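Local coordinates for halogenase PltM (Pseudomonas fluorescens, PDB 6BZN), which is a flavin-dependent halogenase that chlorinates, brominates or iodinates phenolic substrates, and binds FAD, at residues L138-Q141 and D142-F146. Sequence-based numbering, arbitrary orientation.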
ATOM      1  N   LEU A 138       1.033  -9.249   6.108  1.00 10.95           N
ATOM      2  CA  LEU A 138       2.237  -9.825   5.513  1.00 10.64           C
ATOM      3  C   LEU A 138       3.448  -9.610   6.395  1.00 10.36           C
ATOM      4  O   LEU A 138       3.799  -8.465   6.688  1.00 10.45           O
ATOM      5  CB  LEU A 138       2.478  -9.184   4.150  1.00 10.84           C
ATOM      6  CG  LEU A 138       1.377  -9.308   3.102  1.00 11.05           C
ATOM      7  CD1 LEU A 138       1.669  -8.383   1.950  1.00 11.79           C
ATOM      8  CD2 LEU A 138       1.256 -10.736   2.601  1.00 11.14           C
ATOM      9  N   PHE A 139       4.085 -10.701   6.829  1.00 10.53           N
ATOM     10  CA  PHE A 139       5.329 -10.632   7.577  1.00 10.26           C
ATOM     11  C   PHE A 139       6.404 -10.559   6.518  1.00 10.45           C
ATOM     12  O   PHE A 139       6.827 -11.577   5.966  1.00 10.29           O
ATOM     13  CB  PHE A 139       5.473 -11.852   8.501  1.00 10.46           C
ATOM     14  CG  PHE A 139       6.631 -11.785   9.465  1.00 10.52           C
ATOM     15  CD1 PHE A 139       6.817 -10.678  10.291  1.00 10.87           C
ATOM     16  CD2 PHE A 139       7.509 -12.869   9.600  1.00 10.49           C
ATOM     17  CE1 PHE A 139       7.864 -10.636  11.206  1.00 10.73           C
ATOM     18  CE2 PHE A 139       8.560 -12.822  10.519  1.00 10.66           C
ATOM     19  CZ  PHE A 139       8.729 -11.708  11.320  1.00 10.53           C
ATOM     20  N   ARG A 140       6.822  -9.336   6.207  1.00 10.72           N
ATOM     21  CA  ARG A 140       7.544  -9.084   4.954  1.00 11.40           C
ATOM     22  C   ARG A 140       8.898  -9.783   4.837  1.00 11.49           C
ATOM     23  O   ARG A 140       9.283 -10.207   3.741  1.00 11.68           O
ATOM     24  CB  ARG A 140       7.679  -7.583   4.720  1.00 12.09           C
ATOM     25  CG  ARG A 140       6.351  -6.881   4.439  1.00 12.39           C
ATOM     26  CD  ARG A 140       5.758  -7.227   3.076  1.00 13.06           C
ATOM     27  NE  ARG A 140       6.707  -6.828   2.034  1.00 13.84           N
ATOM     28  CZ  ARG A 140       6.829  -5.598   1.539  1.00 14.64           C
ATOM     29  NH1 ARG A 140       5.993  -4.628   1.873  1.00 14.87           N
ATOM     30  NH2 ARG A 140       7.783  -5.359   0.648  1.00 15.30           N
ATOM     31  N   GLN A 141       9.612  -9.963   5.947  1.00 11.14           N
ATOM     32  CA  GLN A 141      10.847 -10.750   5.863  1.00 11.20           C
ATOM     33  C   GLN A 141      10.654 -12.109   5.195  1.00 11.31           C
ATOM     34  O   GLN A 141      11.515 -12.560   4.457  1.00 11.67           O
ATOM     35  CB  GLN A 141      11.528 -10.916   7.225  1.00 11.35           C
ATOM     36  CG  GLN A 141      10.731 -11.639   8.293  1.00 11.15           C
ATOM     37  CD  GLN A 141      11.617 -12.104   9.434  1.00 11.05           C
ATOM     38  OE1 GLN A 141      11.980 -11.322  10.305  1.00 11.10           O
ATOM     39  NE2 GLN A 141      11.969 -13.401   9.431  1.00 11.69           N
ATOM     40  N   ASP A 142       9.540 -12.778   5.469  1.00 11.31           N
ATOM     41  CA  ASP A 142       9.314 -14.124   4.933  1.00 11.47           C
ATOM     42  C   ASP A 142       8.648 -14.070   3.572  1.00 11.68           C
ATOM     43  O   ASP A 142       8.998 -14.834   2.675  1.00 12.56           O
ATOM     44  CB  ASP A 142       8.487 -14.963   5.896  1.00 11.72           C
ATOM     45  CG  ASP A 142       9.259 -15.363   7.169  1.00 12.19           C
ATOM     46  OD1 ASP A 142      10.504 -15.191   7.255  1.00 12.29           O
ATOM     47  OD2 ASP A 142       8.583 -15.856   8.107  1.00 12.64           O
ATOM     48  N   ILE A 143       7.706 -13.147   3.412  1.00 11.50           N
ATOM     49  CA  ILE A 143       7.008 -12.965   2.148  1.00 11.50           C
ATOM     50  C   ILE A 143       7.987 -12.567   1.046  1.00 11.69           C
ATOM     51  O   ILE A 143       7.976 -13.167  -0.032  1.00 11.30           O
ATOM     52  CB  ILE A 143       5.875 -11.912   2.289  1.00 11.34           C
ATOM     53  CG1 ILE A 143       4.776 -12.424   3.229  1.00 11.67           C
ATOM     54  CG2 ILE A 143       5.299 -11.502   0.937  1.00 11.49           C
ATOM     55  CD1 ILE A 143       3.981 -13.605   2.727  1.00 11.91           C
ATOM     56  N   ASP A 144       8.830 -11.575   1.321  1.00 11.63           N
ATOM     57  CA  ASP A 144       9.767 -11.061   0.305  1.00 12.43           C
ATOM     58  C   ASP A 144      10.837 -12.076  -0.060  1.00 12.23           C
ATOM     59  O   ASP A 144      11.221 -12.166  -1.215  1.00 12.40           O
ATOM     60  CB  ASP A 144      10.401  -9.730   0.739  1.00 13.25           C
ATOM     61  CG  ASP A 144       9.382  -8.574   0.741  1.00 14.68           C
ATOM     62  OD1 ASP A 144       8.154  -8.824   0.792  1.00 15.58           O
ATOM     63  OD2 ASP A 144       9.802  -7.408   0.695  1.00 18.04           O
ATOM     64  N   TYR A 145      11.307 -12.853   0.913  1.00 12.25           N
ATOM     65  CA  TYR A 145      12.333 -13.846   0.627  1.00 12.72           C
ATOM     66  C   TYR A 145      11.716 -14.909  -0.303  1.00 12.30           C
ATOM     67  O   TYR A 145      12.312 -15.276  -1.314  1.00 12.10           O
ATOM     68  CB  TYR A 145      12.894 -14.489   1.898  1.00 13.12           C
ATOM     69  CG  TYR A 145      14.319 -15.049   1.794  1.00 14.08           C
ATOM     70  CD1 TYR A 145      15.026 -15.077   0.581  1.00 14.48           C
ATOM     71  CD2 TYR A 145      14.956 -15.569   2.922  1.00 14.41           C
ATOM     72  CE1 TYR A 145      16.321 -15.578   0.501  1.00 14.73           C
ATOM     73  CE2 TYR A 145      16.248 -16.086   2.843  1.00 15.22           C
ATOM     74  CZ  TYR A 145      16.925 -16.082   1.629  1.00 15.21           C
ATOM     75  OH  TYR A 145      18.214 -16.575   1.530  1.00 16.38           O
ATOM     76  N   PHE A 146      10.495 -15.342   0.013  1.00 11.57           N
ATOM     77  CA  PHE A 146       9.738 -16.263  -0.855  1.00 11.51           C
ATOM     78  C   PHE A 146       9.571 -15.714  -2.276  1.00 11.37           C
ATOM     79  O   PHE A 146       9.770 -16.437  -3.242  1.00 11.07           O
ATOM     80  CB  PHE A 146       8.376 -16.572  -0.225  1.00 11.71           C
ATOM     81  CG  PHE A 146       7.548 -17.547  -0.998  1.00 12.23           C
ATOM     82  CD1 PHE A 146       6.636 -17.098  -1.957  1.00 12.59           C
ATOM     83  CD2 PHE A 146       7.651 -18.905  -0.761  1.00 12.71           C
ATOM     84  CE1 PHE A 146       5.850 -17.999  -2.663  1.00 13.06           C
ATOM     85  CE2 PHE A 146       6.883 -19.811  -1.475  1.00 13.11           C
ATOM     86  CZ  PHE A 146       5.973 -19.359  -2.418  1.00 13.44           C
TER
HETATM   87  O   HOH W   1      12.731 -14.783   5.761  1.00 15.44           O
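With CG anti to its carbonyl carbon (chi1 -67°) and the chain bent at chi2 and chi3, the Arg140 side chain runs forward along its helix to Asp144, whose CG is likewise anti to the carbonyl carbon. The guanidinium engages the carboxylate side-on: Arg140 NE reaches Asp144 OD1 at 2.8 Å in a nearly straight bond. Asp144 OD2 receives Arg140 NH2 on its own syn lone pair at 2.9 Å. The planes are twisted 39° apart, so this i to i+4 salt bridge is bidentate but not coplanar. Arg140 NH1 turns to Gly63 O, which helps fix the group's rotation. Replacing Arg140 by an alanine removes both bonds to Asp144 and is likely to leave that buried carboxylate without a charge partner and to disturb the FAD site.

At the N-terminal end, Phe139 holds the N-cap position just before helix 140-153; its O accepts from Asp142 N and, in a straighter bond, from Ile143 N at 3.1 Å, the two donors coming from opposite faces of the carbonyl plane. Asp142 sets OD2 at the edge of the Phe139 ring, 3.5 Å from CD2, with carboxylate and ring almost perpendicular. Gln141 CG lies over one face of that ring, toward its rim, while Gln141 NE2 donates to Asp142 OD1 from above the carboxylate plane at 3.2 Å. A water links the same OD1 to Gln141 O. On the buried side, Leu138 CD2 packs at 4.0 Å against Ile143 CG1.

The turn joins strand 134-138 to helix 140-153. Ile95 of helix 92-98 touches Leu138 and Ile143, and Ile33, an FAD-binding residue at the start of helix 33-44, contacts Arg140 and Ile143, bringing this helix start against what is probably the Rossmann-type glycine-rich turn after strand 24-29.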